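PDB 3NJ2: DUF269-containing protein from Cyanothece sp. ATCC 51142, which is of unknown function but belongs to the DUF269 family and is associated with nitrogen fixation in this cyanobacterium. Local coordinates for residues L29-S34 / D145-L150; C91-I96 / R134-A139. All coordinates share one frame; numbering follows the deposited sequence.

Contact 1 of 2, residues L29-S34 / D145-L150; sequences LLVEQS and DTLEKL
Leu30 and Val31, near the end of helix 24-33, meet Leu147 and Glu148 in the first turn of helix 147-167. The apolar part has two centres. Leu30 points across: with CG anti to its backbone N (chi1 -179°), its CD2 methyl arrives 4.0 Å from Leu147 CB. Beside it, Val31 CG2 lies 4.0 Å from Leu147 CD2 and nearly as close to CD1, so one valine methyl sits against both ends of the leucine fork. Val66 and helix 58-62, through Ile62, pack around this pair. Glu148 leaves the backbone away from helix 24-33 but bends at chi2 (81°), bringing OE2 to 3.9 Å from Leu30 CD2; its carboxylate and CG methylene lie against that methyl without any polar bond. The capping bonds are local: Thr146 OG1, at the N-cap of helix 147-167, accepts from Lys149 N at 2.9 Å, and Ser34 OG caps Leu37 N of helix 35-46. Ser34 OG also hydrogen-bonds Asn151 OD1, just beyond the segment, a polar link between the two sides. Between the segments themselves the contact is van der Waals, with Leu30 CD2 also against Glu148 N, and the partly exposed Glu148 closes its margin.

Contact 2 of 2, residues C91-I96 / R134-A139; sequences CYFRAI and RSLRDA
Phe93 on helix 83-104 has chi1 -69°, which sets CG anti to the carbonyl carbon and places the ring against Arg134 and Leu136 of strand 129-136; Arg134 has CG anti to its backbone N (chi1 -170°) and runs extended from CG to NE beside the far end of that ring. The two side chains cross at about a right angle. Arg134 CD comes up to the ring edge near its plane, 3.9 Å from Phe93 CZ and 4.1 Å from CE1, so the aliphatic part of the arginine does the touching. The guanidinium plane is turned 34° from the ring. Leu136, two residues along the strand, adds a looser apolar contact, its CD2 lying 4.3 Å from Phe93 CE2 in an oblique approach. On one face of Phe93, Tyr92 CD2 stands 3.5 Å above the plane, offset toward the rim. Val110 of strand 109-114 also packs against Phe93, while Leu136 touches Val112 and Leu114 of the same strand. Backbone bonds from Arg134 to Ala122 and from Leu136 to Gly120 hold their strand in the sheet. The chemistry is thus hydrophobic packing of helix on sheet: Phe93 and Leu136 are buried, and the CD methylene of Arg134 abuts the ring edge while the residue itself remains exposed.

How the contacts relate
The two contacts lie about 17 Å apart between centres, contact 2 near the middle of the chain and contact 1 farther out. Along the sequence 91-96 and 134-139 both fall between 29-34 and 145-150, so contact 2 is nested inside the loop that contact 1 closes. Strand 129-136, the last of the three-stranded antiparallel sheet, leads on to helix 147-167, linking the second halves of both contacts. They also touch directly: Leu150 CD1 packs 3.8 Å from Tyr92 CE1. Helix 83-104 therefore lies between the sheet, which it meets through Phe93, and helix 147-167, which it meets through Tyr92, connecting the helix-on-sheet core to the pairing of helix 24-33 with helix 147-167.

Contact 1 of 2, residues L29-S34 / D145-L150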
ATOM      1  N   LEU B  29     -31.585 -13.118   3.834  1.00 22.85           N
ATOM      2  CA  LEU B  29     -31.236 -14.115   2.835  1.00 22.95           C
ATOM      3  C   LEU B  29     -30.022 -13.675   2.043  1.00 20.47           C
ATOM      4  O   LEU B  29     -29.136 -14.473   1.854  1.00 18.95           O
ATOM      5  CB  LEU B  29     -32.394 -14.445   1.902  1.00 24.80           C
ATOM      6  CG  LEU B  29     -33.242 -15.656   2.377  1.00 30.39           C
ATOM      7  CD1 LEU B  29     -34.676 -15.379   2.071  1.00 33.79           C
ATOM      8  CD2 LEU B  29     -32.796 -17.029   1.819  1.00 33.32           C
ATOM      9  N   LEU B  30     -29.952 -12.396   1.660  1.00 17.03           N
ATOM     10  CA  LEU B  30     -28.793 -11.908   0.873  1.00 18.24           C
ATOM     11  C   LEU B  30     -27.528 -12.068   1.683  1.00 17.70           C
ATOM     12  O   LEU B  30     -26.494 -12.516   1.179  1.00 15.52           O
ATOM     13  CB  LEU B  30     -29.080 -10.424   0.421  1.00 17.49           C
ATOM     14  CG  LEU B  30     -27.952  -9.855  -0.419  1.00 21.45           C
ATOM     15  CD1 LEU B  30     -27.724 -10.642  -1.725  1.00 23.58           C
ATOM     16  CD2 LEU B  30     -28.341  -8.410  -0.697  1.00 19.98           C
ATOM     17  N   VAL B  31     -27.575 -11.716   2.975  1.00 17.34           N
ATOM     18  CA  VAL B  31     -26.350 -11.738   3.765  1.00 16.70           C
ATOM     19  C   VAL B  31     -25.875 -13.164   3.934  1.00 14.58           C
ATOM     20  O   VAL B  31     -24.715 -13.428   3.892  1.00 15.32           O
ATOM     21  CB  VAL B  31     -26.554 -11.048   5.152  1.00 15.39           C
ATOM     22  CG1 VAL B  31     -25.381 -11.334   6.073  1.00 17.15           C
ATOM     23  CG2 VAL B  31     -26.712  -9.526   4.896  1.00 19.39           C
ATOM     24  N   GLU B  32     -26.824 -14.083   4.120  1.00 15.16           N
ATOM     25  CA  GLU B  32     -26.423 -15.468   4.437  1.00 16.32           C
ATOM     26  C   GLU B  32     -26.087 -16.293   3.152  1.00 16.44           C
ATOM     27  O   GLU B  32     -25.348 -17.290   3.263  1.00 17.13           O
ATOM     28  CB  GLU B  32     -27.587 -16.191   5.180  1.00 17.30           C
ATOM     29  CG  GLU B  32     -27.966 -15.566   6.510  1.00 19.07           C
ATOM     30  CD  GLU B  32     -26.901 -15.704   7.562  1.00 29.89           C
ATOM     31  OE1 GLU B  32     -26.078 -16.645   7.482  1.00 36.74           O
ATOM     32  OE2 GLU B  32     -26.887 -14.833   8.484  1.00 37.68           O
ATOM     33  N   GLN B  33     -26.645 -15.902   2.010  1.00 16.12           N
ATOM     34  CA  GLN B  33     -26.448 -16.610   0.724  1.00 14.96           C
ATOM     35  C   GLN B  33     -25.247 -16.084  -0.101  1.00 14.43           C
ATOM     36  O   GLN B  33     -24.529 -16.823  -0.729  1.00 15.78           O
ATOM     37  CB  GLN B  33     -27.662 -16.481  -0.163  1.00 18.18           C
ATOM     38  CG  GLN B  33     -28.881 -17.394   0.215  1.00 21.15           C
ATOM     39  CD  GLN B  33     -29.887 -17.400  -0.930  1.00 24.03           C
ATOM     40  OE1 GLN B  33     -30.407 -16.380  -1.295  1.00 30.96           O
ATOM     41  NE2 GLN B  33     -30.099 -18.552  -1.529  1.00 31.28           N
ATOM     42  N   SER B  34     -25.089 -14.768  -0.120  1.00 14.69           N
ATOM     43  CA  SER B  34     -24.009 -14.242  -0.939  1.00 14.16           C
ATOM     44  C   SER B  34     -22.616 -14.688  -0.603  1.00 13.14           C
ATOM     45  O   SER B  34     -22.197 -14.530   0.511  1.00 11.25           O
ATOM     46  CB  SER B  34     -24.051 -12.710  -0.852  1.00 13.30           C
ATOM     47  OG  SER B  34     -22.841 -12.165  -1.417  1.00 16.09           O
ATOM     48  N   ASP B 145     -24.981   2.537  -0.081  1.00 17.97           N
ATOM     49  CA  ASP B 145     -26.405   2.837   0.183  1.00 20.33           C
ATOM     50  C   ASP B 145     -27.250   1.700   0.718  1.00 19.37           C
ATOM     51  O   ASP B 145     -28.159   1.924   1.484  1.00 20.58           O
ATOM     52  CB  ASP B 145     -27.131   3.371  -1.048  1.00 21.11           C
ATOM     53  CG  ASP B 145     -26.503   4.647  -1.597  1.00 27.12           C
ATOM     54  OD1 ASP B 145     -25.731   5.337  -0.873  1.00 29.06           O
ATOM     55  OD2 ASP B 145     -26.801   4.913  -2.800  1.00 30.53           O
ATOM     56  N   THR B 146     -26.968   0.480   0.254  1.00 17.65           N
ATOM     57  CA  THR B 146     -27.799  -0.678   0.552  1.00 18.56           C
ATOM     58  C   THR B 146     -26.936  -1.916   0.519  1.00 17.02           C
ATOM     59  O   THR B 146     -25.786  -1.897   0.043  1.00 17.69           O
ATOM     60  CB  THR B 146     -28.810  -0.978  -0.530  1.00 19.47           C
ATOM     61  OG1 THR B 146     -28.101  -1.244  -1.738  1.00 20.22           O
ATOM     62  CG2 THR B 146     -29.814   0.189  -0.800  1.00 22.03           C
ATOM     63  N   LEU B 147     -27.441  -2.973   1.146  1.00 17.98           N
ATOM     64  CA  LEU B 147     -26.743  -4.262   1.116  1.00 15.66           C
ATOM     65  C   LEU B 147     -26.484  -4.724  -0.301  1.00 16.73           C
ATOM     66  O   LEU B 147     -25.432  -5.290  -0.597  1.00 16.07           O
ATOM     67  CB  LEU B 147     -27.569  -5.369   1.833  1.00 15.23           C
ATOM     68  CG  LEU B 147     -27.362  -5.253   3.340  1.00 17.56           C
ATOM     69  CD1 LEU B 147     -28.620  -6.020   3.917  1.00 19.17           C
ATOM     70  CD2 LEU B 147     -25.979  -5.786   3.781  1.00 20.21           C
ATOM     71  N   GLU B 148     -27.473  -4.525  -1.181  1.00 16.96           N
ATOM     72  CA  GLU B 148     -27.336  -4.863  -2.615  1.00 18.04           C
ATOM     73  C   GLU B 148     -26.170  -4.171  -3.258  1.00 18.00           C
ATOM     74  O   GLU B 148     -25.430  -4.807  -4.017  1.00 18.23           O
ATOM     75  CB  GLU B 148     -28.603  -4.510  -3.404  1.00 18.16           C
ATOM     76  CG  GLU B 148     -29.728  -5.463  -3.139  1.00 24.54           C
ATOM     77  CD  GLU B 148     -30.525  -5.199  -1.835  1.00 32.34           C
ATOM     78  OE1 GLU B 148     -30.348  -4.166  -1.099  1.00 29.17           O
ATOM     79  OE2 GLU B 148     -31.349  -6.107  -1.539  1.00 38.84           O
ATOM     80  N   LYS B 149     -26.004  -2.874  -2.986  1.00 17.49           N
ATOM     81  CA  LYS B 149     -24.873  -2.140  -3.613  1.00 18.01           C
ATOM     82  C   LYS B 149     -23.544  -2.611  -3.053  1.00 17.68           C
ATOM     83  O   LYS B 149     -22.560  -2.723  -3.776  1.00 17.67           O
ATOM     84  CB  LYS B 149     -25.004  -0.638  -3.457  1.00 19.91           C
ATOM     85  CG  LYS B 149     -26.211  -0.064  -4.246  1.00 23.51           C
ATOM     86  CD  LYS B 149     -26.055   1.431  -4.312  1.00 33.14           C
ATOM     87  CE  LYS B 149     -27.178   2.070  -5.114  1.00 38.74           C
ATOM     88  NZ  LYS B 149     -27.249   1.316  -6.409  1.00 42.79           N
ATOM     89  N   LEU B 150     -23.518  -2.887  -1.750  1.00 15.37           N
ATOM     90  CA  LEU B 150     -22.279  -3.499  -1.147  1.00 12.28           C
ATOM     91  C   LEU B 150     -21.957  -4.849  -1.830  1.00 14.07           C
ATOM     92  O   LEU B 150     -20.785  -5.099  -2.211  1.00 13.17           O
ATOM     93  CB  LEU B 150     -22.598  -3.727   0.353  1.00 11.99           C
ATOM     94  CG  LEU B 150     -21.519  -4.571   1.113  1.00 10.58           C
ATOM     95  CD1 LEU B 150     -20.145  -3.912   1.107  1.00 12.21           C
ATOM     96  CD2 LEU B 150     -21.944  -4.766   2.545  1.00 13.23           C
TER

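Contact 2 of 2, residues C91-I96 / R134-A139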
ATOM      1  N   CYS B  91     -11.068  -4.893   5.708  1.00 10.35           N
ATOM      2  CA  CYS B  91     -11.821  -6.142   5.664  1.00 11.58           C
ATOM      3  C   CYS B  91     -12.577  -6.357   4.381  1.00  8.93           C
ATOM      4  O   CYS B  91     -12.622  -7.500   3.853  1.00 11.02           O
ATOM      5  CB  CYS B  91     -12.787  -6.253   6.843  1.00 10.17           C
ATOM      6  SG  CYS B  91     -11.886  -6.658   8.436  1.00 15.56           S
ATOM      7  N   TYR B  92     -13.077  -5.269   3.786  1.00  9.38           N
ATOM      8  CA  TYR B  92     -13.683  -5.284   2.452  1.00  9.90           C
ATOM      9  C   TYR B  92     -12.713  -5.791   1.428  1.00  8.84           C
ATOM     10  O   TYR B  92     -13.011  -6.780   0.670  1.00  9.28           O
ATOM     11  CB  TYR B  92     -14.171  -3.855   2.118  1.00  8.28           C
ATOM     12  CG  TYR B  92     -14.819  -3.688   0.782  1.00  9.89           C
ATOM     13  CD1 TYR B  92     -16.160  -4.109   0.556  1.00 10.59           C
ATOM     14  CD2 TYR B  92     -14.146  -3.069  -0.252  1.00 12.59           C
ATOM     15  CE1 TYR B  92     -16.803  -3.914  -0.687  1.00 12.78           C
ATOM     16  CE2 TYR B  92     -14.788  -2.836  -1.438  1.00 11.89           C
ATOM     17  CZ  TYR B  92     -16.109  -3.278  -1.646  1.00 13.52           C
ATOM     18  OH  TYR B  92     -16.684  -3.088  -2.867  1.00 15.25           O
ATOM     19  N   PHE B  93     -11.507  -5.233   1.409  1.00  8.37           N
ATOM     20  CA  PHE B  93     -10.522  -5.693   0.418  1.00  8.61           C
ATOM     21  C   PHE B  93      -9.986  -7.086   0.698  1.00 10.15           C
ATOM     22  O   PHE B  93      -9.648  -7.796  -0.249  1.00 10.77           O
ATOM     23  CB  PHE B  93      -9.478  -4.604   0.094  1.00  9.92           C
ATOM     24  CG  PHE B  93     -10.114  -3.447  -0.668  1.00  9.51           C
ATOM     25  CD1 PHE B  93     -10.336  -3.601  -2.035  1.00 11.07           C
ATOM     26  CD2 PHE B  93     -10.464  -2.209  -0.020  1.00  9.63           C
ATOM     27  CE1 PHE B  93     -10.968  -2.618  -2.667  1.00 11.84           C
ATOM     28  CE2 PHE B  93     -11.141  -1.213  -0.699  1.00  9.81           C
ATOM     29  CZ  PHE B  93     -11.381  -1.426  -2.045  1.00 11.03           C
ATOM     30  N   ARG B  94      -9.872  -7.435   2.000  1.00 10.17           N
ATOM     31  CA  ARG B  94      -9.471  -8.835   2.334  1.00 10.31           C
ATOM     32  C   ARG B  94     -10.538  -9.815   1.926  1.00 10.57           C
ATOM     33  O   ARG B  94     -10.195 -11.011   1.579  1.00 11.16           O
ATOM     34  CB  ARG B  94      -9.291  -8.964   3.840  1.00 12.23           C
ATOM     35  CG  ARG B  94      -7.918  -8.311   4.308  1.00 11.21           C
ATOM     36  CD  ARG B  94      -8.013  -8.126   5.848  1.00 13.96           C
ATOM     37  NE  ARG B  94      -6.720  -7.658   6.344  1.00 21.69           N
ATOM     38  CZ  ARG B  94      -6.528  -7.048   7.521  1.00 24.04           C
ATOM     39  NH1 ARG B  94      -7.556  -6.775   8.343  1.00 23.99           N
ATOM     40  NH2 ARG B  94      -5.311  -6.646   7.830  1.00 28.90           N
ATOM     41  N   ALA B  95     -11.785  -9.413   1.979  1.00 10.46           N
ATOM     42  CA  ALA B  95     -12.921 -10.285   1.600  1.00  9.46           C
ATOM     43  C   ALA B  95     -12.827 -10.572   0.063  1.00 10.44           C
ATOM     44  O   ALA B  95     -13.071 -11.736  -0.404  1.00 13.45           O
ATOM     45  CB  ALA B  95     -14.199  -9.626   2.005  1.00 10.63           C
ATOM     46  N   ILE B  96     -12.465  -9.508  -0.682  1.00  9.98           N
ATOM     47  CA  ILE B  96     -12.360  -9.580  -2.117  1.00 10.32           C
ATOM     48  C   ILE B  96     -11.161 -10.519  -2.401  1.00 11.92           C
ATOM     49  O   ILE B  96     -11.256 -11.491  -3.233  1.00 10.86           O
ATOM     50  CB  ILE B  96     -12.156  -8.167  -2.693  1.00  9.76           C
ATOM     51  CG1 ILE B  96     -13.468  -7.477  -2.647  1.00  9.46           C
ATOM     52  CG2 ILE B  96     -11.595  -8.305  -4.250  1.00 13.03           C
ATOM     53  CD1 ILE B  96     -13.303  -5.978  -2.807  1.00 13.97           C
ATOM     54  N   ARG B 134      -7.200   0.058  -6.565  1.00 17.25           N
ATOM     55  CA  ARG B 134      -8.329   0.986  -6.441  1.00 17.59           C
ATOM     56  C   ARG B 134      -7.948   2.294  -5.732  1.00 15.76           C
ATOM     57  O   ARG B 134      -7.497   2.310  -4.596  1.00 12.73           O
ATOM     58  CB  ARG B 134      -9.458   0.309  -5.684  1.00 19.32           C
ATOM     59  CG  ARG B 134     -10.700   1.085  -5.721  1.00 24.71           C
ATOM     60  CD  ARG B 134     -11.854   0.102  -5.623  1.00 28.77           C
ATOM     61  NE  ARG B 134     -13.103   0.842  -5.566  1.00 33.93           N
ATOM     62  CZ  ARG B 134     -13.880   1.086  -6.617  1.00 29.43           C
ATOM     63  NH1 ARG B 134     -13.569   0.633  -7.835  1.00 28.55           N
ATOM     64  NH2 ARG B 134     -15.011   1.758  -6.423  1.00 36.41           N
ATOM     65  N   SER B 135      -8.175   3.418  -6.417  1.00 16.27           N
ATOM     66  CA  SER B 135      -7.992   4.753  -5.795  1.00 17.08           C
ATOM     67  C   SER B 135      -9.141   5.027  -4.826  1.00 17.14           C
ATOM     68  O   SER B 135     -10.316   4.856  -5.226  1.00 18.54           O
ATOM     69  CB  SER B 135      -8.058   5.750  -6.937  1.00 18.37           C
ATOM     70  OG  SER B 135      -7.873   7.080  -6.458  1.00 15.84           O
ATOM     71  N   LEU B 136      -8.782   5.346  -3.572  1.00 13.11           N
ATOM     72  CA  LEU B 136      -9.669   5.648  -2.457  1.00 14.30           C
ATOM     73  C   LEU B 136      -9.654   7.149  -2.158  1.00 13.80           C
ATOM     74  O   LEU B 136      -8.600   7.800  -2.195  1.00 12.74           O
ATOM     75  CB  LEU B 136      -9.239   4.942  -1.160  1.00 15.39           C
ATOM     76  CG  LEU B 136      -9.082   3.444  -1.333  1.00 18.75           C
ATOM     77  CD1 LEU B 136      -8.534   2.846  -0.019  1.00 18.43           C
ATOM     78  CD2 LEU B 136     -10.379   2.816  -1.858  1.00 22.72           C
ATOM     79  N   ARG B 137     -10.834   7.731  -1.999  1.00 14.36           N
ATOM     80  CA  ARG B 137     -10.935   9.145  -1.715  1.00 12.95           C
ATOM     81  C   ARG B 137     -12.028   9.272  -0.627  1.00 12.91           C
ATOM     82  O   ARG B 137     -12.996   8.429  -0.605  1.00 15.93           O
ATOM     83  CB  ARG B 137     -11.231   9.982  -3.016  1.00 14.33           C
ATOM     84  CG  ARG B 137     -12.559   9.823  -3.581  1.00 15.39           C
ATOM     85  CD  ARG B 137     -12.798  10.722  -4.846  1.00 20.86           C
ATOM     86  NE  ARG B 137     -14.193  10.654  -5.220  1.00 25.62           N
ATOM     87  CZ  ARG B 137     -14.699  10.827  -6.440  1.00 32.07           C
ATOM     88  NH1 ARG B 137     -13.933  11.088  -7.496  1.00 30.55           N
ATOM     89  NH2 ARG B 137     -16.011  10.725  -6.597  1.00 33.30           N
ATOM     90  N   ASP B 138     -11.910  10.314   0.230  1.00 14.31           N
ATOM     91  CA  ASP B 138     -12.970  10.597   1.260  1.00 16.14           C
ATOM     92  C   ASP B 138     -13.198   9.329   2.071  1.00 14.57           C
ATOM     93  O   ASP B 138     -14.357   9.002   2.338  1.00 14.01           O
ATOM     94  CB  ASP B 138     -14.307  11.015   0.568  1.00 17.40           C
ATOM     95  CG  ASP B 138     -14.098  12.244  -0.353  1.00 24.72           C
ATOM     96  OD1 ASP B 138     -13.049  12.935  -0.182  1.00 20.36           O
ATOM     97  OD2 ASP B 138     -14.926  12.421  -1.223  1.00 30.18           O
ATOM     98  N   ALA B 139     -12.079   8.643   2.445  1.00 14.22           N
ATOM     99  CA  ALA B 139     -12.205   7.290   3.015  1.00 13.29           C
ATOM    100  C   ALA B 139     -13.002   7.294   4.321  1.00 14.57           C
ATOM    101  O   ALA B 139     -13.661   6.296   4.674  1.00 13.27           O
ATOM    102  CB  ALA B 139     -10.882   6.738   3.242  1.00 14.54           C
TER